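Local coordinates for segregation and condensation protein A (Pyrococcus furiosus, PDB 5XNS) that probably serves as the kleisin subunit of an SMC complex in chromosome segregation and condensation, this C-terminal winged-helix domain binding the SMC protein, at residues Ile2-Tyr5 with Val6-Tyr10; Lys14-Tyr17 with Glu18-Thr22; Pro23-Phe26 with Trp27-Val30; Ile38-Thr41 with Phe42-Leu46. All blocks are in the same frame, centred on the assembly; numbering follows the deposited sequence.

Interaction 1 (Ile2-Tyr5 with Val6-Tyr10); sequences IEKY and VEELY
E8 reaches back along its helix past the carbonyl of K4 and alongside Y5. Its CB lies 3.3 Å from K4 O. CG turns beside the backbone N of E8 and anti to its carbonyl carbon (chi1 -87°), which keeps it against K4 O as well. From CG the chain runs extended, and CD still passes near that oxygen. At the tip, OE1 faces the K4 side while OE2 comes to 4.0 Å from CD1 of Y5. The E8 and Y5 side chains point the same way. Their flat groups are strongly turned, with ring and carboxylate planes 73° apart.

K4 sends its amine in the same direction, but NZ of K4 stays 5.3 Å from OE1 of E8. At the start of the helix, CD1 of I2 packs on CG2 of V6 at 3.6 Å, the two side chains again side by side. Backbone bonds tie the turn together: V6 N to I2 O, E7 N to E3 O, E8 N to K4 O and L9 N to Y5 O. Y5, V6 and L9 also touch Y44 of helix 35-50.

The chemistry is therefore split. An apolar flank of the first helical turns packs inward on helix 35-50, while K4 and E8 lie on the surface, where their opposite charges probably attract only loosely.

Interaction 2 (Lys14-Tyr17 with Glu18-Thr22); sequences KKIY and EKTGT
I16 O is gripped by two backbone N-H groups at the end of its helix. T20 N donates from 3.1 Å to I16 O, in the plane of the carbonyl. K19 N reaches the same oxygen from above that plane, 66° out of it. This doubling marks the tightening of the last turn. One step on, G21 N bonds to Y17 O at 2.8 Å.

CA of G21 lies over one face of the Y17 ring, 4.2 Å from its centroid, as a CH-pi contact. The chain leaves helical geometry at G21, whose phi is positive (59°). The bend after it brings T22 O to the edge of the ring, 3.3 Å from CD1 of Y17. Y17 can take this place because its CG stands anti to the backbone N (chi1 -169°), which swings the ring along the exit path of the chain.

T20 adds a second restraint. Its OG1 accepts from T22 N at 3.1 Å in a nearly straight bond.

On the solvent side, E18 crosses K14. OE2 of E18 sits 3.2 Å from CE of K14, so it meets the aliphatic chain. The charged ends are farther apart, with K14 NZ 4.5 Å from E18 OE2, beyond a salt bridge, though some attraction is likely.

V68 and P69 of strand 65-69 touch Y17. The arrangement is a helix C-terminus with a left-handed glycine inside an ST turn from T20 to T22, here leading from helix 3-20 towards strand 24-25.

Interaction 3 (Pro23-Phe26 with Trp27-Val30); sequences PIKF and WDLV
Aromatic and apolar contacts centre on F26. Its CG is anti to the backbone N (chi1 172°), which brings the ring within reach of both W27 and V30. CG2 of V30 sits over one face of the ring, 3.9 Å from the centroid, as a CH-pi contact. Displaced toward the rim, this methyl comes closest to CZ of F26. The six-membered ring of W27 lies obliquely to the F26 ring, their planes 51° apart. CD2 of F26 and CE3 of W27 approach to 3.6 Å. Separately, CG2 of I24 packs against both methyls of L29, with CD1 of L29 at 3.6 Å, and the two side chains meet at about a right angle.

Backbone bonds turn the chain. D28 N donates to K25 O at 3.0 Å and L29 N to F26 O at 2.8 Å. Both donors stand well above the carbonyl planes, consistent with a tight i to i+3 turn.

Water completes the polar side. One molecule accepts from K25 N and donates to OD2 of D28 at 2.6 Å, bridging the strand to the turn.

Strand 24-25 pairs with strand 65-69 through backbone bonds of I24 with V67, and F26 bonds with I65 just beyond it. I24 and L29 face V13 of helix 3-20. F26 packs on I38, T41 and L45 of helix 35-50, and F26, W27 and V30 also touch apolar side chains of another protein's chain.

Interaction 4 (Ile38-Thr41 with Phe42-Leu46); sequences IART and FLYLL
I38 O accepts from F42 N at 3.0 Å in a nearly straight bond. A39 follows in the same way, its O bonded to L43 N.

R40 makes the main side-chain contact. Its CG is anti to the backbone N (chi1 -177°) and lies over one face of the Y44 ring, 3.7 Å from the centroid. This CH-pi contact is offset toward the CZ side, where CG of R40 and CZ of Y44 are 3.3 Å apart. CD of R40 continues beside Y44 OH, 3.5 Å away. The guanidinium plane is only 21° from that of the ring, but beyond the contact NE forms a salt bridge with an acidic side chain of another protein's chain. R40 O lies over a face of the same ring and also accepts from Y44 N.

T41 O accepts from L45 N at 3.0 Å, while T41 OG1 bonds to I37 O one turn back.

Helix 35-50 is packed from several directions. The ring of Y44 faces helix 3-20, where L45 also touches L9. T41 touches P31, and L45 and L46 touch I56 of strand 54-58. I38, F42 and L43 pack on apolar side chains of the other protein's chain.

How the interactions relate
The four contacts come in series along the chain. Interactions 1 and 2 share helix 3-20, their centres about 18 Å apart. Interaction 3 follows on strand 24-25 and the turn after it, and interaction 4 lies on helix 35-50. Interactions 1 and 4 join their helices, with centres about 11 Å apart; L9 CD2 lies 3.6 Å from Y44 CB. Interactions 3 and 4 are equally close and meet through F26 and V30. Interaction 2 touches interaction 3 through I16 and I24, but stays about 9 Å from interaction 4 at the nearest atoms. Interactions 3 and 4 both touch the partner protein, consistent with a winged-helix domain docking on an SMC protein.

Interaction 1 (Ile2-Tyr5 with Val6-Tyr10)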
# COMPACT_ATOMS: atom_id res chain seq x y z
N ILE B 2 -31.32 0.18 -0.44
CA ILE B 2 -30.99 -1.23 -0.25
C ILE B 2 -31.71 -1.83 0.95
O ILE B 2 -31.80 -3.06 1.06
CB ILE B 2 -29.47 -1.45 -0.11
CG1 ILE B 2 -28.95 -0.88 1.22
CG2 ILE B 2 -28.72 -0.84 -1.28
CD1 ILE B 2 -28.67 -1.92 2.28
N GLU B 3 -32.24 -0.99 1.86
CA GLU B 3 -32.81 -1.52 3.09
C GLU B 3 -33.91 -2.53 2.82
O GLU B 3 -34.08 -3.48 3.60
CB GLU B 3 -33.33 -0.38 3.97
CG GLU B 3 -32.29 0.17 4.94
CD GLU B 3 -32.90 1.13 5.96
OE1 GLU B 3 -33.46 0.66 6.98
OE2 GLU B 3 -32.82 2.36 5.73
N LYS B 4 -34.65 -2.39 1.72
CA LYS B 4 -35.74 -3.32 1.47
C LYS B 4 -35.23 -4.68 1.00
O LYS B 4 -35.85 -5.71 1.31
CB LYS B 4 -36.75 -2.72 0.48
CG LYS B 4 -36.30 -2.64 -0.97
CD LYS B 4 -37.47 -2.25 -1.89
CE LYS B 4 -37.10 -2.41 -3.36
NZ LYS B 4 -38.18 -1.98 -4.29
N TYR B 5 -34.10 -4.72 0.29
CA TYR B 5 -33.54 -6.00 -0.14
C TYR B 5 -32.92 -6.75 1.03
O TYR B 5 -33.05 -7.98 1.12
CB TYR B 5 -32.51 -5.77 -1.25
CG TYR B 5 -33.12 -5.07 -2.44
CD1 TYR B 5 -34.01 -5.75 -3.27
CD2 TYR B 5 -32.85 -3.73 -2.71
CE1 TYR B 5 -34.60 -5.11 -4.36
CE2 TYR B 5 -33.44 -3.08 -3.79
CZ TYR B 5 -34.31 -3.78 -4.61
OH TYR B 5 -34.90 -3.16 -5.68
N VAL B 6 -32.27 -6.03 1.94
CA VAL B 6 -31.75 -6.67 3.15
C VAL B 6 -32.89 -7.23 3.99
O VAL B 6 -32.84 -8.37 4.45
CB VAL B 6 -30.88 -5.66 3.93
CG1 VAL B 6 -30.46 -6.24 5.25
CG2 VAL B 6 -29.65 -5.30 3.09
N GLU B 7 -33.96 -6.45 4.16
CA GLU B 7 -35.13 -6.92 4.89
C GLU B 7 -35.80 -8.10 4.18
O GLU B 7 -36.22 -9.07 4.83
CB GLU B 7 -36.12 -5.77 5.10
CG GLU B 7 -37.45 -6.22 5.73
CD GLU B 7 -37.34 -6.48 7.24
OE1 GLU B 7 -38.27 -7.10 7.82
OE2 GLU B 7 -36.31 -6.07 7.83
N GLU B 8 -35.92 -8.03 2.85
CA GLU B 8 -36.48 -9.16 2.11
C GLU B 8 -35.69 -10.43 2.39
O GLU B 8 -36.28 -11.50 2.62
CB GLU B 8 -36.49 -8.86 0.60
CG GLU B 8 -37.74 -8.12 0.10
CD GLU B 8 -37.62 -7.66 -1.37
OE1 GLU B 8 -38.25 -6.64 -1.74
OE2 GLU B 8 -36.87 -8.31 -2.14
N LEU B 9 -34.36 -10.33 2.38
CA LEU B 9 -33.54 -11.51 2.61
C LEU B 9 -33.71 -12.02 4.04
O LEU B 9 -33.72 -13.23 4.28
CB LEU B 9 -32.09 -11.19 2.29
CG LEU B 9 -31.08 -12.27 2.68
CD1 LEU B 9 -31.36 -13.58 1.94
CD2 LEU B 9 -29.67 -11.76 2.40
N TYR B 10 -33.86 -11.10 4.99
CA TYR B 10 -34.12 -11.49 6.37
C TYR B 10 -35.41 -12.31 6.48
O TYR B 10 -35.41 -13.39 7.08
CB TYR B 10 -34.21 -10.25 7.25
CG TYR B 10 -34.50 -10.51 8.70
CD1 TYR B 10 -33.80 -11.48 9.41
CD2 TYR B 10 -35.46 -9.76 9.39
CE1 TYR B 10 -34.05 -11.71 10.75
CE2 TYR B 10 -35.71 -9.97 10.73
CZ TYR B 10 -35.01 -10.95 11.40
OH TYR B 10 -35.26 -11.17 12.73

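Interaction 2 (Lys14-Tyr17 with Glu18-Thr22)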
# COMPACT_ATOMS: atom_id res chain seq x y z
N LYS B 14 -35.85 -16.10 7.91
CA LYS B 14 -36.73 -16.41 9.03
C LYS B 14 -37.80 -17.44 8.64
O LYS B 14 -38.03 -18.41 9.36
CB LYS B 14 -37.36 -15.12 9.54
CG LYS B 14 -38.29 -15.25 10.74
CD LYS B 14 -38.83 -13.88 11.15
CE LYS B 14 -39.90 -13.98 12.23
NZ LYS B 14 -40.52 -12.65 12.54
N LYS B 15 -38.44 -17.24 7.48
CA LYS B 15 -39.49 -18.17 7.05
C LYS B 15 -38.92 -19.57 6.85
O LYS B 15 -39.52 -20.56 7.30
CB LYS B 15 -40.15 -17.67 5.76
CG LYS B 15 -41.44 -18.40 5.42
CD LYS B 15 -42.53 -18.12 6.46
CE LYS B 15 -43.74 -19.05 6.28
NZ LYS B 15 -44.20 -19.12 4.86
N ILE B 16 -37.77 -19.68 6.19
CA ILE B 16 -37.18 -20.99 5.96
C ILE B 16 -36.78 -21.63 7.29
O ILE B 16 -36.95 -22.84 7.48
CB ILE B 16 -35.97 -20.89 5.01
CG1 ILE B 16 -36.43 -20.47 3.61
CG2 ILE B 16 -35.22 -22.23 4.96
CD1 ILE B 16 -35.27 -20.22 2.67
N TYR B 17 -36.25 -20.83 8.22
CA TYR B 17 -35.83 -21.38 9.50
C TYR B 17 -37.03 -21.87 10.31
O TYR B 17 -36.95 -22.91 10.97
CB TYR B 17 -35.03 -20.36 10.29
CG TYR B 17 -34.34 -20.97 11.49
CD1 TYR B 17 -33.26 -21.84 11.33
CD2 TYR B 17 -34.79 -20.72 12.79
CE1 TYR B 17 -32.63 -22.42 12.44
CE2 TYR B 17 -34.17 -21.29 13.89
CZ TYR B 17 -33.10 -22.14 13.72
OH TYR B 17 -32.48 -22.70 14.82
N GLU B 18 -38.14 -21.13 10.28
CA GLU B 18 -39.35 -21.58 10.97
C GLU B 18 -39.84 -22.93 10.46
O GLU B 18 -40.57 -23.61 11.19
CB GLU B 18 -40.46 -20.55 10.82
CG GLU B 18 -40.25 -19.29 11.62
CD GLU B 18 -41.17 -18.16 11.18
OE1 GLU B 18 -42.16 -18.44 10.45
OE2 GLU B 18 -40.89 -16.99 11.55
N LYS B 19 -39.47 -23.33 9.24
CA LYS B 19 -39.90 -24.60 8.67
C LYS B 19 -38.92 -25.74 8.89
O LYS B 19 -39.34 -26.90 8.98
CB LYS B 19 -40.15 -24.45 7.16
CG LYS B 19 -41.57 -23.99 6.80
CD LYS B 19 -41.70 -23.67 5.30
CE LYS B 19 -43.16 -23.75 4.79
NZ LYS B 19 -43.79 -25.12 4.91
N THR B 20 -37.61 -25.47 8.97
CA THR B 20 -36.62 -26.55 9.09
C THR B 20 -36.01 -26.64 10.48
O THR B 20 -35.50 -27.70 10.84
CB THR B 20 -35.47 -26.37 8.09
OG1 THR B 20 -34.63 -25.28 8.51
CG2 THR B 20 -36.00 -26.09 6.68
N GLY B 21 -36.00 -25.54 11.23
CA GLY B 21 -35.30 -25.46 12.50
C GLY B 21 -33.80 -25.70 12.45
O GLY B 21 -33.17 -25.80 13.51
N THR B 22 -33.21 -25.79 11.26
CA THR B 22 -31.79 -26.10 11.13
C THR B 22 -31.06 -24.98 10.39
O THR B 22 -31.68 -24.22 9.64
CB THR B 22 -31.60 -27.43 10.39
OG1 THR B 22 -32.20 -27.35 9.10
CG2 THR B 22 -32.27 -28.57 11.19

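Interaction 3 (Pro23-Phe26 with Trp27-Val30)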
# COMPACT_ATOMS: atom_id res chain seq x y z
N PRO B 23 -29.74 -24.84 10.59
CA PRO B 23 -29.02 -23.73 9.94
C PRO B 23 -29.13 -23.81 8.42
O PRO B 23 -29.12 -24.89 7.83
CB PRO B 23 -27.57 -23.92 10.41
CG PRO B 23 -27.67 -24.73 11.68
CD PRO B 23 -28.85 -25.64 11.46
N ILE B 24 -29.24 -22.64 7.79
CA ILE B 24 -29.41 -22.54 6.35
C ILE B 24 -28.05 -22.37 5.68
O ILE B 24 -27.26 -21.49 6.06
CB ILE B 24 -30.34 -21.36 6.00
CG1 ILE B 24 -31.73 -21.62 6.60
CG2 ILE B 24 -30.42 -21.14 4.49
CD1 ILE B 24 -32.55 -20.39 6.75
N LYS B 25 -27.75 -23.22 4.69
CA LYS B 25 -26.52 -23.08 3.92
C LYS B 25 -26.52 -21.77 3.13
O LYS B 25 -27.48 -21.45 2.42
CB LYS B 25 -26.35 -24.25 2.94
CG LYS B 25 -26.19 -25.63 3.57
CD LYS B 25 -26.03 -26.70 2.48
CE LYS B 25 -25.86 -28.09 3.11
NZ LYS B 25 -25.57 -29.15 2.09
N PHE B 26 -25.41 -21.02 3.22
CA PHE B 26 -25.23 -19.83 2.39
C PHE B 26 -25.53 -20.13 0.93
O PHE B 26 -26.26 -19.37 0.27
CB PHE B 26 -23.81 -19.26 2.55
CG PHE B 26 -23.49 -18.14 1.57
CD1 PHE B 26 -24.18 -16.94 1.62
CD2 PHE B 26 -22.49 -18.30 0.61
CE1 PHE B 26 -23.88 -15.90 0.74
CE2 PHE B 26 -22.19 -17.26 -0.30
CZ PHE B 26 -22.89 -16.06 -0.23
N TRP B 27 -24.99 -21.23 0.40
CA TRP B 27 -25.17 -21.53 -1.02
C TRP B 27 -26.65 -21.55 -1.41
O TRP B 27 -27.02 -21.13 -2.51
CB TRP B 27 -24.54 -22.87 -1.41
CG TRP B 27 -23.08 -23.03 -1.09
CD1 TRP B 27 -22.49 -24.11 -0.49
CD2 TRP B 27 -22.02 -22.09 -1.36
NE1 TRP B 27 -21.13 -23.90 -0.37
CE2 TRP B 27 -20.82 -22.67 -0.89
CE3 TRP B 27 -21.98 -20.82 -1.95
CZ2 TRP B 27 -19.59 -22.02 -0.99
CZ3 TRP B 27 -20.76 -20.18 -2.04
CH2 TRP B 27 -19.57 -20.78 -1.56
N ASP B 28 -27.51 -22.04 -0.51
CA ASP B 28 -28.93 -22.14 -0.84
C ASP B 28 -29.62 -20.79 -0.87
O ASP B 28 -30.78 -20.72 -1.29
CB ASP B 28 -29.64 -23.05 0.17
CG ASP B 28 -29.19 -24.51 0.09
OD1 ASP B 28 -28.48 -24.89 -0.88
OD2 ASP B 28 -29.57 -25.27 1.00
N LEU B 29 -28.95 -19.74 -0.41
CA LEU B 29 -29.52 -18.40 -0.34
C LEU B 29 -29.19 -17.54 -1.55
O LEU B 29 -29.86 -16.54 -1.76
CB LEU B 29 -29.03 -17.69 0.93
CG LEU B 29 -29.97 -17.57 2.14
CD1 LEU B 29 -31.14 -18.54 2.09
CD2 LEU B 29 -29.21 -17.70 3.45
N VAL B 30 -28.21 -17.93 -2.36
CA VAL B 30 -27.70 -17.10 -3.45
C VAL B 30 -28.57 -17.29 -4.69
O VAL B 30 -28.64 -18.40 -5.23
CB VAL B 30 -26.23 -17.43 -3.75
CG1 VAL B 30 -25.74 -16.61 -4.94
CG2 VAL B 30 -25.36 -17.20 -2.51
O HOH W 1 -29.72 -25.07 3.62

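Interaction 4 (Ile38-Thr41 with Phe42-Leu46)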
# COMPACT_ATOMS: atom_id res chain seq x y z
N ILE B 38 -23.45 -13.39 -5.71
CA ILE B 38 -22.83 -14.05 -4.56
C ILE B 38 -22.34 -13.00 -3.58
O ILE B 38 -22.64 -13.06 -2.38
CB ILE B 38 -21.69 -14.97 -5.01
CG1 ILE B 38 -22.21 -16.06 -5.95
CG2 ILE B 38 -21.04 -15.63 -3.80
CD1 ILE B 38 -21.12 -16.74 -6.73
N ALA B 39 -21.62 -12.00 -4.08
CA ALA B 39 -21.06 -11.00 -3.18
C ALA B 39 -22.17 -10.24 -2.46
O ALA B 39 -22.10 -10.04 -1.24
CB ALA B 39 -20.16 -10.05 -3.97
N ARG B 40 -23.21 -9.85 -3.19
CA ARG B 40 -24.30 -9.07 -2.59
C ARG B 40 -25.05 -9.87 -1.53
O ARG B 40 -25.41 -9.33 -0.47
CB ARG B 40 -25.25 -8.60 -3.70
CG ARG B 40 -26.39 -7.73 -3.22
CD ARG B 40 -27.33 -7.42 -4.39
NE ARG B 40 -26.71 -6.56 -5.40
CZ ARG B 40 -27.17 -6.42 -6.64
NH1 ARG B 40 -28.24 -7.12 -7.01
NH2 ARG B 40 -26.57 -5.61 -7.50
N THR B 41 -25.30 -11.16 -1.78
CA THR B 41 -25.94 -11.99 -0.77
C THR B 41 -25.09 -12.04 0.49
O THR B 41 -25.60 -11.85 1.61
CB THR B 41 -26.17 -13.41 -1.31
OG1 THR B 41 -26.81 -13.34 -2.59
CG2 THR B 41 -27.04 -14.23 -0.33
N PHE B 42 -23.79 -12.29 0.33
CA PHE B 42 -22.87 -12.32 1.47
C PHE B 42 -22.92 -11.00 2.23
O PHE B 42 -23.07 -10.98 3.46
CB PHE B 42 -21.47 -12.64 0.95
CG PHE B 42 -20.45 -12.90 2.03
CD1 PHE B 42 -20.76 -13.68 3.14
CD2 PHE B 42 -19.15 -12.40 1.90
CE1 PHE B 42 -19.81 -13.93 4.12
CE2 PHE B 42 -18.19 -12.65 2.87
CZ PHE B 42 -18.52 -13.42 3.99
N LEU B 43 -22.87 -9.88 1.50
CA LEU B 43 -22.87 -8.56 2.13
C LEU B 43 -24.15 -8.32 2.92
O LEU B 43 -24.11 -7.86 4.07
CB LEU B 43 -22.71 -7.48 1.06
CG LEU B 43 -22.55 -6.02 1.52
CD1 LEU B 43 -21.27 -5.84 2.28
CD2 LEU B 43 -22.56 -5.12 0.29
N TYR B 44 -25.31 -8.62 2.32
CA TYR B 44 -26.58 -8.41 3.00
C TYR B 44 -26.65 -9.23 4.29
O TYR B 44 -27.16 -8.75 5.31
CB TYR B 44 -27.73 -8.74 2.05
CG TYR B 44 -27.88 -7.72 0.92
CD1 TYR B 44 -27.06 -6.60 0.86
CD2 TYR B 44 -28.85 -7.87 -0.05
CE1 TYR B 44 -27.20 -5.67 -0.15
CE2 TYR B 44 -29.00 -6.94 -1.07
CZ TYR B 44 -28.17 -5.84 -1.11
OH TYR B 44 -28.30 -4.91 -2.12
N LEU B 45 -26.12 -10.45 4.26
CA LEU B 45 -26.05 -11.24 5.49
C LEU B 45 -25.12 -10.57 6.51
O LEU B 45 -25.45 -10.51 7.70
CB LEU B 45 -25.60 -12.66 5.16
CG LEU B 45 -26.64 -13.47 4.39
CD1 LEU B 45 -26.00 -14.73 3.83
CD2 LEU B 45 -27.87 -13.81 5.26
N LEU B 46 -23.99 -10.02 6.06
CA LEU B 46 -23.11 -9.36 7.02
C LEU B 46 -23.78 -8.12 7.60
O LEU B 46 -23.57 -7.80 8.78
CB LEU B 46 -21.77 -9.01 6.37
CG LEU B 46 -21.03 -10.27 5.97
CD1 LEU B 46 -20.08 -9.98 4.81
CD2 LEU B 46 -20.30 -10.87 7.16